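Local coordinates for macrodomain protein (Streptomyces coelicolor, PDB 5E3B), which probably removes ADP-ribose by hydrolysis from modified targets such as thymidine in DNA, and limits antibiotic production in the bacterium that makes it, at residues G38-A43 with P95-A100; V88-V93 with G127-R132; D131-L136 with R168-T173. All coordinates share one frame; numbering follows the deposited sequence.

Interaction 1. Residues G38-A43 with P95-A100; sequences GVKMIA and PYVWVA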
loop_
_atom_site.group_PDB
_atom_site.type_symbol
_atom_site.label_atom_id
_atom_site.label_comp_id
_atom_site.label_asym_id
_atom_site.label_seq_id
_atom_site.Cartn_x
_atom_site.Cartn_y
_atom_site.Cartn_z
ATOM N N GLY A 38 -4.415 -14.059 11.121
ATOM C CA GLY A 38 -5.474 -13.107 11.048
ATOM C C GLY A 38 -5.411 -12.480 9.653
ATOM O O GLY A 38 -4.591 -12.885 8.839
ATOM N N VAL A 39 -6.299 -11.563 9.411
ATOM C CA VAL A 39 -6.427 -10.934 8.090
ATOM C C VAL A 39 -5.177 -10.105 7.943
ATOM O O VAL A 39 -4.764 -9.406 8.889
ATOM C CB VAL A 39 -7.687 -10.066 7.994
ATOM C CG1 VAL A 39 -7.750 -9.371 6.660
ATOM C CG2 VAL A 39 -8.937 -10.951 8.218
ATOM N N LYS A 40 -4.639 -10.157 6.757
ATOM C CA LYS A 40 -3.423 -9.392 6.363
ATOM C C LYS A 40 -3.760 -8.458 5.213
ATOM O O LYS A 40 -4.416 -8.866 4.221
ATOM C CB LYS A 40 -2.352 -10.367 5.928
ATOM C CG LYS A 40 -1.859 -11.166 7.138
ATOM C CD LYS A 40 -1.153 -12.449 6.756
ATOM C CE LYS A 40 -2.077 -13.622 6.411
ATOM N NZ LYS A 40 -2.714 -14.366 7.538
ATOM N N MET A 41 -3.203 -7.226 5.285
ATOM C CA MET A 41 -3.386 -6.255 4.226
ATOM C C MET A 41 -2.037 -5.731 3.860
ATOM O O MET A 41 -1.333 -5.196 4.690
ATOM C CB MET A 41 -4.300 -5.128 4.619
ATOM C CG MET A 41 -4.536 -4.198 3.497
ATOM S SD MET A 41 -5.570 -2.827 3.969
ATOM C CE MET A 41 -7.132 -3.582 4.220
ATOM N N ILE A 42 -1.718 -5.889 2.571
ATOM C CA ILE A 42 -0.432 -5.453 2.014
ATOM C C ILE A 42 -0.664 -4.146 1.282
ATOM O O ILE A 42 -1.369 -4.135 0.290
ATOM C CB ILE A 42 0.099 -6.523 1.097
ATOM C CG1 ILE A 42 0.238 -7.865 1.842
ATOM C CG2 ILE A 42 1.367 -6.103 0.433
ATOM C CD1 ILE A 42 0.205 -8.984 0.888
ATOM N N ALA A 43 -0.076 -3.043 1.751
ATOM C CA ALA A 43 -0.355 -1.730 1.213
ATOM C C ALA A 43 0.879 -1.189 0.572
ATOM O O ALA A 43 1.997 -1.305 1.143
ATOM C CB ALA A 43 -0.752 -0.770 2.341
ATOM N N PRO A 95 -7.889 -16.137 0.972
ATOM C CA PRO A 95 -9.025 -16.062 1.880
ATOM C C PRO A 95 -8.983 -14.904 2.889
ATOM O O PRO A 95 -10.016 -14.267 3.099
ATOM C CB PRO A 95 -8.970 -17.442 2.619
ATOM C CG PRO A 95 -8.430 -18.286 1.608
ATOM C CD PRO A 95 -7.366 -17.502 0.843
ATOM N N TYR A 96 -7.779 -14.654 3.476
ATOM C CA TYR A 96 -7.652 -13.578 4.458
ATOM C C TYR A 96 -6.455 -12.721 4.111
ATOM O O TYR A 96 -5.826 -12.183 5.044
ATOM C CB TYR A 96 -7.543 -14.185 5.826
ATOM C CG TYR A 96 -8.794 -15.053 6.126
ATOM C CD1 TYR A 96 -9.996 -14.429 6.347
ATOM C CD2 TYR A 96 -8.707 -16.453 6.135
ATOM C CE1 TYR A 96 -11.181 -15.142 6.533
ATOM C CE2 TYR A 96 -9.866 -17.233 6.394
ATOM C CZ TYR A 96 -11.089 -16.557 6.590
ATOM O OH TYR A 96 -12.270 -17.239 6.836
ATOM N N VAL A 97 -6.238 -12.473 2.828
ATOM C CA VAL A 97 -5.187 -11.534 2.422
ATOM C C VAL A 97 -5.787 -10.542 1.355
ATOM O O VAL A 97 -6.428 -10.986 0.335
ATOM C CB VAL A 97 -3.900 -12.192 1.894
ATOM C CG1 VAL A 97 -2.877 -11.123 1.515
ATOM C CG2 VAL A 97 -3.306 -13.209 2.934
ATOM N N TRP A 98 -5.487 -9.242 1.520
ATOM C CA TRP A 98 -5.878 -8.198 0.639
ATOM C C TRP A 98 -4.613 -7.392 0.270
ATOM O O TRP A 98 -3.702 -7.309 1.048
ATOM C CB TRP A 98 -6.830 -7.217 1.304
ATOM C CG TRP A 98 -8.328 -7.544 1.134
ATOM C CD1 TRP A 98 -9.166 -7.021 0.193
ATOM C CD2 TRP A 98 -9.075 -8.459 1.842
ATOM N NE1 TRP A 98 -10.404 -7.533 0.274
ATOM C CE2 TRP A 98 -10.378 -8.427 1.308
ATOM C CE3 TRP A 98 -8.787 -9.288 2.906
ATOM C CZ2 TRP A 98 -11.433 -9.224 1.788
ATOM C CZ3 TRP A 98 -9.764 -10.079 3.363
ATOM C CH2 TRP A 98 -11.109 -10.054 2.794
ATOM N N VAL A 99 -4.606 -6.911 -0.940
ATOM C CA VAL A 99 -3.641 -5.867 -1.414
ATOM C C VAL A 99 -4.353 -4.538 -1.548
ATOM O O VAL A 99 -5.408 -4.437 -2.223
ATOM C CB VAL A 99 -2.982 -6.303 -2.725
ATOM C CG1 VAL A 99 -2.058 -5.247 -3.257
ATOM C CG2 VAL A 99 -2.234 -7.615 -2.482
ATOM N N ALA A 100 -3.737 -3.471 -1.005
ATOM C CA ALA A 100 -4.271 -2.141 -1.084
ATOM C C ALA A 100 -3.384 -1.358 -2.033
ATOM O O ALA A 100 -2.221 -1.050 -1.737
ATOM C CB ALA A 100 -4.249 -1.428 0.317
#
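Val-39 approaches the six-membered ring of Trp-98 obliquely, its CG1 3.9 Å from CE3, while its other methyl, CG2, crosses Tyr-96 at about a right angle and meets CD1. Turning CG1 anti to the backbone N (chi1 177°) sends the two methyls to different aromatic rings. Met-41 shares a sheet face with Trp-98, Ala-43 and Ala-100; in one of its two conformers SD touches Ala-100 CB. The CB atoms of Ala-43 and Ala-100 lie 4.1 Å apart, and the small Ala-100 suits a place where helix 119-136 packs on it through Val-129. On the other face Ile-42 CD1 reaches diagonally to Val-97 CG1 at 3.8 Å, and Lys-40 CE rests 3.7 Å from Val-97 CG2. The Lys-40 chain then bends at chi3 and chi4, bringing NZ back to Gly-38 O at 2.7 Å; Val-36 O takes a second bond from it. These are neighbouring parallel strands inside the mixed six-stranded sheet of the macrodomain. Lys-40 and Ile-42 each use both N and O in the pairing: Lys-40 N binds Tyr-96 O, Lys-40 O receives Trp-98 N, Ile-42 N binds Trp-98 O, and Ile-42 O receives Ala-100 N. Met-41 instead turns its backbone bonds to strand 139-143.

Interaction 2. Residues V88-V93 with G127-R132; sequences VQFVQV and GRVADR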
loop_
_atom_site.group_PDB
_atom_site.type_symbol
_atom_site.label_atom_id
_atom_site.label_comp_id
_atom_site.label_asym_id
_atom_site.label_seq_id
_atom_site.Cartn_x
_atom_site.Cartn_y
_atom_site.Cartn_z
ATOM N N VAL A 88 -7.707 4.572 -2.779
ATOM C CA VAL A 88 -7.177 3.257 -2.507
ATOM C C VAL A 88 -8.166 2.218 -3.001
ATOM O O VAL A 88 -9.376 2.342 -2.804
ATOM C CB VAL A 88 -6.915 3.024 -1.033
ATOM C CG1 VAL A 88 -6.275 1.636 -0.847
ATOM C CG2 VAL A 88 -6.045 4.069 -0.466
ATOM N N GLN A 89 -7.639 1.147 -3.642
ATOM C CA GLN A 89 -8.430 0.020 -4.158
ATOM C C GLN A 89 -7.991 -1.188 -3.395
ATOM O O GLN A 89 -6.776 -1.395 -3.265
ATOM C CB GLN A 89 -8.114 -0.162 -5.629
ATOM C CG GLN A 89 -8.521 -1.439 -6.286
ATOM C CD GLN A 89 -8.135 -1.534 -7.717
ATOM O OE1 GLN A 89 -6.950 -1.518 -8.071
ATOM N NE2 GLN A 89 -9.122 -1.592 -8.573
ATOM N N PHE A 90 -8.912 -1.980 -2.847
ATOM C CA PHE A 90 -8.595 -3.118 -2.020
ATOM C C PHE A 90 -8.949 -4.358 -2.884
ATOM O O PHE A 90 -10.065 -4.479 -3.427
ATOM C CB PHE A 90 -9.389 -3.145 -0.683
ATOM C CG PHE A 90 -9.116 -1.919 0.131
ATOM C CD1 PHE A 90 -7.999 -1.841 0.950
ATOM C CD2 PHE A 90 -9.964 -0.855 0.088
ATOM C CE1 PHE A 90 -7.696 -0.685 1.626
ATOM C CE2 PHE A 90 -9.714 0.302 0.841
ATOM C CZ PHE A 90 -8.604 0.337 1.662
ATOM N N VAL A 91 -7.988 -5.264 -3.024
ATOM C CA VAL A 91 -8.073 -6.374 -3.900
ATOM C C VAL A 91 -7.819 -7.676 -3.132
ATOM O O VAL A 91 -6.732 -7.881 -2.585
ATOM C CB VAL A 91 -7.025 -6.325 -5.095
ATOM C CG1 VAL A 91 -7.234 -7.512 -6.025
ATOM C CG2 VAL A 91 -7.126 -4.989 -5.835
ATOM N N GLN A 92 -8.817 -8.561 -3.028
ATOM C CA GLN A 92 -8.708 -9.792 -2.260
ATOM C C GLN A 92 -7.907 -10.787 -3.090
ATOM O O GLN A 92 -8.206 -11.048 -4.249
ATOM C CB GLN A 92 -10.094 -10.342 -1.818
ATOM C CG GLN A 92 -9.914 -11.450 -0.802
ATOM C CD GLN A 92 -11.241 -11.985 -0.260
ATOM O OE1 GLN A 92 -12.316 -11.542 -0.736
ATOM N NE2 GLN A 92 -11.172 -12.942 0.677
ATOM N N VAL A 93 -6.839 -11.347 -2.467
ATOM C CA VAL A 93 -5.939 -12.265 -3.176
ATOM C C VAL A 93 -5.888 -13.662 -2.560
ATOM O O VAL A 93 -5.440 -14.605 -3.234
ATOM C CB VAL A 93 -4.512 -11.685 -3.345
ATOM C CG1 VAL A 93 -4.547 -10.542 -4.345
ATOM C CG2 VAL A 93 -3.887 -11.257 -2.008
ATOM N N GLY A 127 -4.857 6.722 5.598
ATOM C CA GLY A 127 -6.038 6.782 6.407
ATOM C C GLY A 127 -7.153 5.887 5.952
ATOM O O GLY A 127 -7.844 5.213 6.747
ATOM N N ARG A 128 -7.326 5.836 4.630
ATOM C CA ARG A 128 -8.275 4.896 4.079
ATOM C C ARG A 128 -7.937 3.417 4.286
ATOM O O ARG A 128 -8.832 2.586 4.509
ATOM C CB ARG A 128 -8.500 5.179 2.605
ATOM C CG ARG A 128 -9.114 6.525 2.435
ATOM C CD ARG A 128 -9.447 6.882 1.012
ATOM N NE ARG A 128 -10.024 8.236 0.991
ATOM C CZ ARG A 128 -10.438 8.869 -0.118
ATOM N NH1 ARG A 128 -10.411 8.242 -1.297
ATOM N NH2 ARG A 128 -10.896 10.143 -0.044
ATOM N N VAL A 129 -6.653 3.078 4.186
ATOM C CA VAL A 129 -6.173 1.761 4.562
ATOM C C VAL A 129 -6.521 1.463 6.003
ATOM O O VAL A 129 -6.942 0.376 6.331
ATOM C CB VAL A 129 -4.649 1.652 4.284
ATOM C CG1 VAL A 129 -4.048 0.419 4.896
ATOM C CG2 VAL A 129 -4.393 1.638 2.773
ATOM N N ALA A 130 -6.247 2.442 6.889
ATOM C CA ALA A 130 -6.544 2.280 8.283
ATOM C C ALA A 130 -8.024 2.014 8.501
ATOM O O ALA A 130 -8.351 1.138 9.272
ATOM C CB ALA A 130 -6.089 3.424 9.087
ATOM N N ASP A 131 -8.898 2.785 7.850
ATOM C CA ASP A 131 -10.370 2.524 8.007
ATOM C C ASP A 131 -10.683 1.082 7.681
ATOM O O ASP A 131 -11.460 0.375 8.344
ATOM C CB ASP A 131 -11.193 3.478 7.180
ATOM C CG ASP A 131 -10.962 4.982 7.560
ATOM O OD1 ASP A 131 -10.630 5.283 8.731
ATOM O OD2 ASP A 131 -11.026 5.852 6.660
ATOM N N ARG A 132 -10.174 0.618 6.526
ATOM C CA ARG A 132 -10.501 -0.767 6.052
ATOM C C ARG A 132 -9.869 -1.832 6.889
ATOM O O ARG A 132 -10.476 -2.863 7.240
ATOM C CB ARG A 132 -10.135 -0.826 4.574
ATOM C CG ARG A 132 -10.506 -2.077 3.780
ATOM C CD ARG A 132 -12.011 -2.173 3.616
ATOM N NE ARG A 132 -12.305 -3.379 2.810
ATOM C CZ ARG A 132 -13.174 -4.344 3.164
ATOM N NH1 ARG A 132 -13.866 -4.318 4.268
ATOM N NH2 ARG A 132 -13.322 -5.379 2.321
HETATM O O HOH W 1 -10.423 5.401 -1.908
#
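Phe-90 and Arg-132 form a CH-pi contact between the edge strand 88-94 and helix 119-136. CG of Arg-132 stands 3.6 Å from the centroid of the Phe-90 ring, 4° off its normal, and CB continues over the same face to come 3.5 Å from CZ. CG is anti to the backbone N of Arg-132 (chi1 -173°), and the bend at chi2 carries the chain along the ring in the opposite direction to the phenylalanine side chain. The guanidinium does not stack: its plane is 80° from the ring's, with Phe-90 CD2 at its edge, and its NH1 forms a salt bridge with Glu-135 OE2.

Apolar contacts complete the interface. Val-88 CG1 lies against the opposite face of Phe-90, toward its rim, and also meets Val-129 CG2 at 4.1 Å, the two valines crossing at about a right angle. The same Val-129 methyl lies 4.2 Å from Phe-90 CE1. Val-88 CG2 touches Arg-128 CB, the start of a long extended chain.

The polar link runs through one water, which accepts from Val-88 N at 3.0 Å and from Arg-128 NH1 at 2.9 Å.

Here a helix covers one face of a sheet, as in the alpha/beta/alpha sandwich of macrodomains; Ala-100 of the adjacent strand and Met-41 of the next one also touch Phe-90. Arginine suits both helix positions because its methylenes can pack against apolar groups while its charged end reaches polar partners. With no direct hydrogen bond between the segments, strand and helix are held by dispersion and ring-face contacts, with a water bridge at the border.

Interaction 3. Residues D131-L136 with R168-T173; sequences DRAAEL and RGIPVT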
loop_
_atom_site.group_PDB
_atom_site.type_symbol
_atom_site.label_atom_id
_atom_site.label_comp_id
_atom_site.label_asym_id
_atom_site.label_seq_id
_atom_site.Cartn_x
_atom_site.Cartn_y
_atom_site.Cartn_z
ATOM N N ASP A 131 -8.898 2.785 7.850
ATOM C CA ASP A 131 -10.370 2.524 8.007
ATOM C C ASP A 131 -10.683 1.082 7.681
ATOM O O ASP A 131 -11.460 0.375 8.344
ATOM C CB ASP A 131 -11.193 3.478 7.180
ATOM C CG ASP A 131 -10.962 4.982 7.560
ATOM O OD1 ASP A 131 -10.630 5.283 8.731
ATOM O OD2 ASP A 131 -11.026 5.852 6.660
ATOM N N ARG A 132 -10.174 0.618 6.526
ATOM C CA ARG A 132 -10.501 -0.767 6.052
ATOM C C ARG A 132 -9.869 -1.832 6.889
ATOM O O ARG A 132 -10.476 -2.863 7.240
ATOM C CB ARG A 132 -10.135 -0.826 4.574
ATOM C CG ARG A 132 -10.506 -2.077 3.780
ATOM C CD ARG A 132 -12.011 -2.173 3.616
ATOM N NE ARG A 132 -12.305 -3.379 2.810
ATOM C CZ ARG A 132 -13.174 -4.344 3.164
ATOM N NH1 ARG A 132 -13.866 -4.318 4.268
ATOM N NH2 ARG A 132 -13.322 -5.379 2.321
ATOM N N ALA A 133 -8.605 -1.615 7.333
ATOM C CA ALA A 133 -7.926 -2.559 8.195
ATOM C C ALA A 133 -8.588 -2.622 9.528
ATOM O O ALA A 133 -8.757 -3.746 10.057
ATOM C CB ALA A 133 -6.419 -2.198 8.313
ATOM N N ALA A 134 -9.127 -1.529 10.016
ATOM C CA ALA A 134 -9.812 -1.605 11.330
ATOM C C ALA A 134 -11.060 -2.467 11.225
ATOM O O ALA A 134 -11.251 -3.365 12.027
ATOM C CB ALA A 134 -10.116 -0.251 11.817
ATOM N N GLU A 135 -11.856 -2.253 10.165
ATOM C CA GLU A 135 -13.038 -3.113 10.062
ATOM C C GLU A 135 -12.778 -4.544 9.782
ATOM O O GLU A 135 -13.531 -5.388 10.261
ATOM C CB GLU A 135 -14.075 -2.559 9.161
ATOM C CG GLU A 135 -13.739 -2.547 7.755
ATOM C CD GLU A 135 -14.831 -1.896 6.906
ATOM O OE1 GLU A 135 -15.879 -1.438 7.416
ATOM O OE2 GLU A 135 -14.622 -1.899 5.708
ATOM N N LEU A 136 -11.694 -4.865 9.063
ATOM C CA LEU A 136 -11.281 -6.234 8.812
ATOM C C LEU A 136 -10.502 -6.898 9.973
ATOM O O LEU A 136 -10.156 -8.054 9.869
ATOM C CB LEU A 136 -10.383 -6.297 7.584
ATOM C CG LEU A 136 -11.116 -6.119 6.242
ATOM C CD1 LEU A 136 -10.062 -6.008 5.154
ATOM C CD2 LEU A 136 -11.993 -7.301 5.852
ATOM N N ARG A 168 -4.041 4.314 15.437
ATOM C CA ARG A 168 -5.309 3.590 15.576
ATOM C C ARG A 168 -5.231 2.206 16.078
ATOM O O ARG A 168 -6.268 1.524 16.103
ATOM C CB ARG A 168 -5.978 3.670 14.245
ATOM C CG ARG A 168 -6.520 5.069 14.215
ATOM C CD ARG A 168 -7.288 5.309 13.048
ATOM N NE ARG A 168 -8.553 4.542 12.925
ATOM C CZ ARG A 168 -9.203 4.649 11.771
ATOM N NH1 ARG A 168 -8.745 5.474 10.842
ATOM N NH2 ARG A 168 -10.299 4.006 11.564
ATOM N N GLY A 169 -4.088 1.786 16.585
ATOM C CA GLY A 169 -3.905 0.482 17.104
ATOM C C GLY A 169 -3.778 -0.619 16.053
ATOM O O GLY A 169 -3.820 -1.782 16.425
ATOM N N ILE A 170 -3.494 -0.250 14.823
ATOM C CA ILE A 170 -3.347 -1.230 13.749
ATOM C C ILE A 170 -1.883 -1.717 13.737
ATOM O O ILE A 170 -0.960 -0.912 13.570
ATOM C CB ILE A 170 -3.752 -0.662 12.419
ATOM C CG1 ILE A 170 -5.266 -0.275 12.449
ATOM C CG2 ILE A 170 -3.436 -1.625 11.281
ATOM C CD1 ILE A 170 -5.539 0.635 11.336
ATOM N N PRO A 171 -1.672 -3.043 13.832
ATOM C CA PRO A 171 -0.290 -3.526 13.734
ATOM C C PRO A 171 0.311 -3.239 12.332
ATOM O O PRO A 171 -0.341 -3.461 11.321
ATOM C CB PRO A 171 -0.408 -5.025 13.912
ATOM C CG PRO A 171 -1.815 -5.277 14.486
ATOM C CD PRO A 171 -2.649 -4.146 14.015
ATOM N N VAL A 172 1.570 -2.795 12.289
ATOM C CA VAL A 172 2.227 -2.544 11.068
ATOM C C VAL A 172 3.595 -3.212 11.034
ATOM O O VAL A 172 4.367 -3.166 12.021
ATOM C CB VAL A 172 2.428 -1.034 10.878
ATOM C CG1 VAL A 172 3.318 -0.779 9.677
ATOM C CG2 VAL A 172 1.108 -0.320 10.685
ATOM N N THR A 173 3.893 -3.829 9.932
ATOM C CA THR A 173 5.241 -4.315 9.671
ATOM C C THR A 173 5.758 -3.746 8.368
ATOM O O THR A 173 5.100 -3.719 7.327
ATOM C CB THR A 173 5.230 -5.842 9.593
ATOM O OG1 THR A 173 4.605 -6.467 10.728
ATOM C CG2 THR A 173 6.613 -6.446 9.300
#
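The guanidinium of Arg-168 meets the carboxylate of Asp-131 at its edge, with OD1 only 1° out of the guanidinium plane, while the two flat groups are turned 47° against each other. On the helix itself, the guanidinium of Arg-132 carries Leu-136 CD1 on one face, 4.0 Å above its centre, and has Glu-135 CD at its edge. Both terminal nitrogens of Arg-168 converge on one oxygen. NH1 reaches Asp-131 OD1 at 2.8 Å, nearly in line with its C-O bond, and NH2 comes to the anti lone pair of OD1 at 3.1 Å with a more bent hydrogen bond (140° at the hydrogen). This is an end-on salt bridge centred on a single acceptor, rather than one in which each nitrogen has its own oxygen. The bend of Arg-168 at chi3 brings the guanidinium to the helix, where NH2 passes 4.3 Å from Ala-134 CB.

Next to this charged pair lies the apolar part of the contact. Ile-170 points its CD1 at the helix, 4.2 Å from Ala-133 CB and 4.4 Å from Ala-134 N. Alanine suits both helix positions, since its short side chain lets the isoleucine come near the backbone, and the branched residue packs among helix 119-136, Val-140 and Leu-165.

The contact thus joins one of the helices covering the macrodomain sheet to the connection that enters strand 172-176. Its ionic pair sits among exposed residues, where solvent would probably moderate its strength, whereas the isoleucine is buried; the chemistry implies a hydrophobic contact bordered by a salt bridge at the surface.

All three contacts lie within the macrodomain and reach its six-stranded mixed sheet, with centres 9 to 11 Å apart. Interaction 1 pairs neighbouring strands 40-47 and 97-105; interaction 2 sets the adjacent edge strand 88-94 against helix 119-136; interaction 3 joins the later part of that helix to the approach to strand 172-176. Interactions 2 and 3 share Asp-131 and Arg-132. Along the chain the segments of interactions 1 and 2 alternate, whereas interaction 1 closes before interaction 3 opens. Helix 119-136 lies over one face of the sheet, meeting strands 40-47, 88-94, 97-105 and 139-143.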